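Esterase (Uncultured bacterium, PDB 5EGN) probably hydrolyses the lactone ring of N-acyl homoserine lactones, the quorum-sensing signals, as an esterase of the alpha/beta hydrolase fold. Local coordinates at residues D73-V76 with A77-A81; N174-K177 with H178-D181. The protein carries 2 engineered substitutions. All coordinates share one frame; numbering follows the deposited sequence.

Contact 1 (D73-V76 with A77-A81); sequences DDVV and AVLDA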
ATOM      1  N   ASP A  73      16.150 -17.314   1.891  1.00 31.78           N
ATOM      2  CA  ASP A  73      17.043 -17.032   3.011  1.00 33.44           C
ATOM      3  C   ASP A  73      16.783 -15.633   3.568  1.00 32.37           C
ATOM      4  O   ASP A  73      16.875 -15.420   4.776  1.00 32.51           O
ATOM      5  CB  ASP A  73      18.507 -17.183   2.596  1.00 37.19           C
ATOM      6  CG  ASP A  73      19.455 -17.193   3.789  1.00 47.21           C
ATOM      7  OD1 ASP A  73      18.973 -17.286   4.937  1.00 41.96           O
ATOM      8  OD2 ASP A  73      20.686 -17.119   3.577  1.00 50.35           O
ATOM      9  N   ASP A  74      16.458 -14.683   2.691  1.00 31.83           N
ATOM     10  CA  ASP A  74      16.053 -13.351   3.148  1.00 30.66           C
ATOM     11  C   ASP A  74      14.820 -13.452   4.051  1.00 30.02           C
ATOM     12  O   ASP A  74      14.771 -12.856   5.141  1.00 29.55           O
ATOM     13  CB  ASP A  74      15.771 -12.427   1.958  1.00 30.41           C
ATOM     14  CG  ASP A  74      17.017 -12.124   1.142  1.00 30.51           C
ATOM     15  OD1 ASP A  74      18.133 -12.251   1.685  1.00 31.73           O
ATOM     16  OD2 ASP A  74      16.877 -11.744  -0.041  1.00 29.60           O
ATOM     17  N   VAL A  75      13.831 -14.219   3.595  1.00 29.37           N
ATOM     18  CA  VAL A  75      12.631 -14.466   4.395  1.00 28.64           C
ATOM     19  C   VAL A  75      12.975 -15.078   5.756  1.00 29.30           C
ATOM     20  O   VAL A  75      12.447 -14.651   6.788  1.00 28.26           O
ATOM     21  CB  VAL A  75      11.638 -15.397   3.666  1.00 28.02           C
ATOM     22  CG1 VAL A  75      10.409 -15.642   4.531  1.00 27.66           C
ATOM     23  CG2 VAL A  75      11.236 -14.805   2.326  1.00 27.74           C
ATOM     24  N   VAL A  76      13.865 -16.068   5.758  1.00 30.05           N
ATOM     25  CA  VAL A  76      14.275 -16.724   6.999  1.00 29.96           C
ATOM     26  C   VAL A  76      14.972 -15.734   7.931  1.00 30.62           C
ATOM     27  O   VAL A  76      14.818 -15.806   9.147  1.00 30.51           O
ATOM     28  CB  VAL A  76      15.206 -17.931   6.734  1.00 31.38           C
ATOM     29  CG1 VAL A  76      15.683 -18.544   8.044  1.00 31.64           C
ATOM     30  CG2 VAL A  76      14.491 -18.979   5.904  1.00 31.34           C
ATOM     31  N   ALA A  77      15.731 -14.804   7.355  1.00 31.13           N
ATOM     32  CA  ALA A  77      16.363 -13.745   8.138  1.00 31.29           C
ATOM     33  C   ALA A  77      15.305 -12.898   8.831  1.00 30.33           C
ATOM     34  O   ALA A  77      15.405 -12.613  10.031  1.00 30.01           O
ATOM     35  CB  ALA A  77      17.243 -12.878   7.257  1.00 32.38           C
ATOM     36  N   VAL A  78      14.288 -12.501   8.068  1.00 29.42           N
ATOM     37  CA  VAL A  78      13.183 -11.733   8.637  1.00 29.64           C
ATOM     38  C   VAL A  78      12.504 -12.492   9.780  1.00 29.65           C
ATOM     39  O   VAL A  78      12.250 -11.925  10.845  1.00 29.46           O
ATOM     40  CB  VAL A  78      12.136 -11.375   7.567  1.00 28.06           C
ATOM     41  CG1 VAL A  78      10.944 -10.671   8.204  1.00 27.06           C
ATOM     42  CG2 VAL A  78      12.763 -10.502   6.489  1.00 27.69           C
ATOM     43  N   LEU A  79      12.228 -13.774   9.564  1.00 29.69           N
ATOM     44  CA  LEU A  79      11.585 -14.599  10.586  1.00 30.39           C
ATOM     45  C   LEU A  79      12.467 -14.768  11.823  1.00 31.19           C
ATOM     46  O   LEU A  79      11.968 -14.881  12.942  1.00 30.83           O
ATOM     47  CB  LEU A  79      11.222 -15.970  10.012  1.00 30.29           C
ATOM     48  CG  LEU A  79      10.129 -15.973   8.940  1.00 28.79           C
ATOM     49  CD1 LEU A  79       9.935 -17.369   8.366  1.00 29.50           C
ATOM     50  CD2 LEU A  79       8.825 -15.431   9.503  1.00 29.40           C
ATOM     51  N   ASP A  80      13.779 -14.777  11.609  1.00 31.17           N
ATOM     52  CA  ASP A  80      14.741 -14.915  12.693  1.00 32.47           C
ATOM     53  C   ASP A  80      14.777 -13.660  13.556  1.00 31.71           C
ATOM     54  O   ASP A  80      14.776 -13.744  14.783  1.00 32.13           O
ATOM     55  CB  ASP A  80      16.136 -15.217  12.142  1.00 33.65           C
ATOM     56  CG  ASP A  80      16.279 -16.650  11.667  1.00 34.23           C
ATOM     57  OD1 ASP A  80      15.424 -17.482  12.030  1.00 33.91           O
ATOM     58  OD2 ASP A  80      17.249 -16.947  10.937  1.00 33.91           O
ATOM     59  N   ALA A  81      14.810 -12.499  12.909  1.00 30.61           N
ATOM     60  CA  ALA A  81      14.792 -11.236  13.638  1.00 31.09           C
ATOM     61  C   ALA A  81      13.477 -11.062  14.391  1.00 31.62           C
ATOM     62  O   ALA A  81      13.441 -10.474  15.470  1.00 32.17           O
ATOM     63  CB  ALA A  81      15.021 -10.068  12.690  1.00 30.95           C
TER

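Contact 2 (N174-K177 with H178-D181); sequences NFPK and HVFD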
ATOM      1  N   ASN A 174      11.989   1.561  -7.595  1.00 26.61           N
ATOM      2  CA  ASN A 174      11.302   0.387  -7.074  1.00 26.79           C
ATOM      3  C   ASN A 174      11.853  -0.899  -7.673  1.00 27.22           C
ATOM      4  O   ASN A 174      12.076  -1.883  -6.969  1.00 26.45           O
ATOM      5  CB  ASN A 174       9.799   0.491  -7.345  1.00 25.96           C
ATOM      6  CG  ASN A 174       9.046  -0.765  -6.955  1.00 25.02           C
ATOM      7  OD1 ASN A 174       8.781  -1.003  -5.779  1.00 24.83           O
ATOM      8  ND2 ASN A 174       8.685  -1.571  -7.948  1.00 25.75           N
ATOM      9  N   PHE A 175      12.077  -0.879  -8.981  1.00 28.16           N
ATOM     10  CA  PHE A 175      12.532  -2.057  -9.702  1.00 29.18           C
ATOM     11  C   PHE A 175      13.478  -1.650 -10.824  1.00 30.13           C
ATOM     12  O   PHE A 175      13.038  -1.362 -11.936  1.00 30.93           O
ATOM     13  CB  PHE A 175      11.335  -2.829 -10.258  1.00 29.41           C
ATOM     14  CG  PHE A 175      11.700  -4.115 -10.942  1.00 30.95           C
ATOM     15  CD1 PHE A 175      12.144  -5.202 -10.210  1.00 33.73           C
ATOM     16  CD2 PHE A 175      11.570  -4.246 -12.314  1.00 32.73           C
ATOM     17  CE1 PHE A 175      12.471  -6.391 -10.834  1.00 31.77           C
ATOM     18  CE2 PHE A 175      11.894  -5.433 -12.945  1.00 36.15           C
ATOM     19  CZ  PHE A 175      12.345  -6.507 -12.203  1.00 33.06           C
ATOM     20  N   PRO A 176      14.785  -1.616 -10.530  1.00 30.49           N
ATOM     21  CA  PRO A 176      15.772  -1.231 -11.541  1.00 31.84           C
ATOM     22  C   PRO A 176      15.989  -2.333 -12.568  1.00 33.86           C
ATOM     23  O   PRO A 176      15.643  -3.486 -12.320  1.00 34.12           O
ATOM     24  CB  PRO A 176      17.037  -0.985 -10.719  1.00 31.60           C
ATOM     25  CG  PRO A 176      16.887  -1.860  -9.539  1.00 30.68           C
ATOM     26  CD  PRO A 176      15.413  -1.935  -9.237  1.00 30.19           C
ATOM     27  N   LYS A 177      16.560  -1.972 -13.710  1.00 35.66           N
ATOM     28  CA  LYS A 177      16.700  -2.891 -14.833  1.00 37.69           C
ATOM     29  C   LYS A 177      17.687  -4.023 -14.556  1.00 38.63           C
ATOM     30  O   LYS A 177      17.508  -5.153 -15.026  1.00 46.23           O
ATOM     31  CB  LYS A 177      17.131  -2.116 -16.077  1.00 39.89           C
ATOM     32  CG  LYS A 177      17.066  -2.916 -17.352  1.00 43.06           C
ATOM     33  CD  LYS A 177      15.728  -3.606 -17.516  1.00 45.28           C
ATOM     34  CE  LYS A 177      15.922  -4.898 -18.287  1.00 52.81           C
ATOM     35  NZ  LYS A 177      16.650  -4.683 -19.572  1.00 54.81           N
ATOM     36  N   HIS A 178      18.724  -3.713 -13.786  1.00 37.88           N
ATOM     37  CA  HIS A 178      19.775  -4.682 -13.504  1.00 37.97           C
ATOM     38  C   HIS A 178      19.269  -5.822 -12.627  1.00 37.93           C
ATOM     39  O   HIS A 178      19.813  -6.922 -12.659  1.00 41.49           O
ATOM     40  CB  HIS A 178      20.973  -4.000 -12.841  1.00 36.24           C
ATOM     41  CG  HIS A 178      20.796  -3.748 -11.375  1.00 35.05           C
ATOM     42  ND1 HIS A 178      20.276  -2.573 -10.878  1.00 36.27           N
ATOM     43  CD2 HIS A 178      21.087  -4.516 -10.298  1.00 35.43           C
ATOM     44  CE1 HIS A 178      20.245  -2.632  -9.558  1.00 37.02           C
ATOM     45  NE2 HIS A 178      20.731  -3.800  -9.181  1.00 35.93           N
ATOM     46  N   VAL A 179      18.234  -5.555 -11.838  1.00 36.70           N
ATOM     47  CA  VAL A 179      17.622  -6.599 -11.027  1.00 37.17           C
ATOM     48  C   VAL A 179      16.880  -7.577 -11.928  1.00 38.18           C
ATOM     49  O   VAL A 179      16.965  -8.793 -11.742  1.00 44.99           O
ATOM     50  CB  VAL A 179      16.663  -6.018  -9.974  1.00 34.30           C
ATOM     51  CG1 VAL A 179      15.865  -7.126  -9.305  1.00 33.40           C
ATOM     52  CG2 VAL A 179      17.445  -5.237  -8.940  1.00 33.05           C
ATOM     53  N   PHE A 180      16.162  -7.045 -12.912  1.00 37.89           N
ATOM     54  CA  PHE A 180      15.497  -7.889 -13.898  1.00 38.73           C
ATOM     55  C   PHE A 180      16.532  -8.738 -14.627  1.00 39.88           C
ATOM     56  O   PHE A 180      16.405  -9.960 -14.686  1.00 40.36           O
ATOM     57  CB  PHE A 180      14.696  -7.050 -14.897  1.00 39.82           C
ATOM     58  CG  PHE A 180      14.024  -7.864 -15.971  1.00 40.54           C
ATOM     59  CD1 PHE A 180      14.587  -7.978 -17.232  1.00 41.09           C
ATOM     60  CD2 PHE A 180      12.834  -8.528 -15.712  1.00 39.05           C
ATOM     61  CE1 PHE A 180      13.973  -8.728 -18.215  1.00 40.22           C
ATOM     62  CE2 PHE A 180      12.216  -9.277 -16.693  1.00 39.28           C
ATOM     63  CZ  PHE A 180      12.787  -9.376 -17.944  1.00 40.01           C
ATOM     64  N   ASP A 181      17.562  -8.087 -15.162  1.00 39.74           N
ATOM     65  CA  ASP A 181      18.612  -8.789 -15.899  1.00 40.16           C
ATOM     66  C   ASP A 181      19.281  -9.885 -15.064  1.00 39.97           C
ATOM     67  O   ASP A 181      19.491 -11.002 -15.543  1.00 40.51           O
ATOM     68  CB  ASP A 181      19.657  -7.794 -16.395  1.00 40.19           C
ATOM     69  CG  ASP A 181      19.114  -6.866 -17.466  1.00 42.02           C
ATOM     70  OD1 ASP A 181      18.189  -7.279 -18.195  1.00 41.95           O
ATOM     71  OD2 ASP A 181      19.614  -5.727 -17.580  1.00 42.87           O
TER

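Contact 1 (D73-V76 with A77-A81)
The C-terminal part of helix 68-81, one of the helices flanking the central sheet of the alpha/beta hydrolase fold, is held here by four successive i+4 to i backbone hydrogen bonds. Ala77 N bonds to Asp73 O at 2.9 Å and Val78 N to Asp74 O at 3.0 Å; the bond from Leu79 N to Val75 O follows in the carbonyl plane at 2.9 Å. The fourth bond, Asp80 N to Val76 O, is equally short but more bent, with an N-H...O angle of 141°. The side chains add two contacts one turn apart. On the buried side, Val75 CG1 meets Leu79 CD1 at 4.2 Å, a loose apolar touch. On another side Val76 and Asp80 run alongside each other in the same direction. Val76 CG1, anti to its backbone nitrogen (chi1 177°), lies 3.7 Å from Asp80 OD2. Asp80 in turn swings its CG anti to the carbonyl carbon (chi1 -75°), which folds the carboxylate back beside Val76 on the preceding turn. There the carboxylate finds its partner in Arg109, which forms a salt bridge with OD1 and also touches Val76. Val78 CG2 rests against the backbone one turn back, 3.4 Å from Asp74 O. Asp74 itself, buried, sends OD2 into a salt bridge with Arg54, which would be expected to offset its charge. Around the helix, Asp74 and Val78 pack on strand 9-16, and both, with Ala77 and Ala81, on the outermost strand 3-6, while Val75 turns to Ile98 and Leu102 of helix 94-105 and Leu79 to Val84 in the loop leading to strand 87-92.

Contact 2 (N174-K177 with H178-D181)
Phe175 CG stands anti to the backbone nitrogen (chi1 -176°), carrying the ring forward to the first turn of helix 177-185, where CZ meets Phe180 CB at 3.6 Å and CE1 meets Val179 CG1 at 3.8 Å. The same CZ lies at the edge of the Phe180 ring. Lys177 also starts anti (chi1 -169°), but bends along its length to run beside Phe180, its CE 3.5 Å from Phe180 CD1. Its ammonium forms a salt bridge, Lys177 NZ to Asp181 OD1 at 3.3 Å, in which the hydrogen bond is weak, and a cation-pi contact with Tyr138. With an alanine here, the Asp181 carboxylate would probably lose its nearby counter-charge and Tyr138 its cation-pi partner. Pro176 CG packs against both His178 CE1, at 3.4 Å, and Val179 CG2, which itself lies over one face of the His178 ring, toward its rim; His178 NE2 is held by Lys61 O. Asp181 N to Lys177 O is nearly straight at 172°, whereas Val179 N to Pro176 O is weak. With Pro176 at the N-cap, this is the start of helix 177-185, in the region inserted between strands 110-116 and 206-211 that forms the cap of many alpha/beta hydrolases.

How the contacts relate
Both contacts are local, one within a helix and the other at a helix start, and they do not touch: their centres lie 22 Å apart and their nearest atoms about 10 Å. Contact 1 is largely buried, in a helix packed on the core sheet. As successive turns of that helix, its segments are joined mainly by backbone bonds, while Asp74 and Asp80 pair with arginines elsewhere. Contact 2 is partly buried, lies outside the sheet in the segment between strands 110-116 and 206-211, and depends more on side chains: aromatic and proline packing, plus an internal Lys-Asp pair. Contact 2 alone approaches the second subunit, through Asn174 packing on Phe40 of that chain.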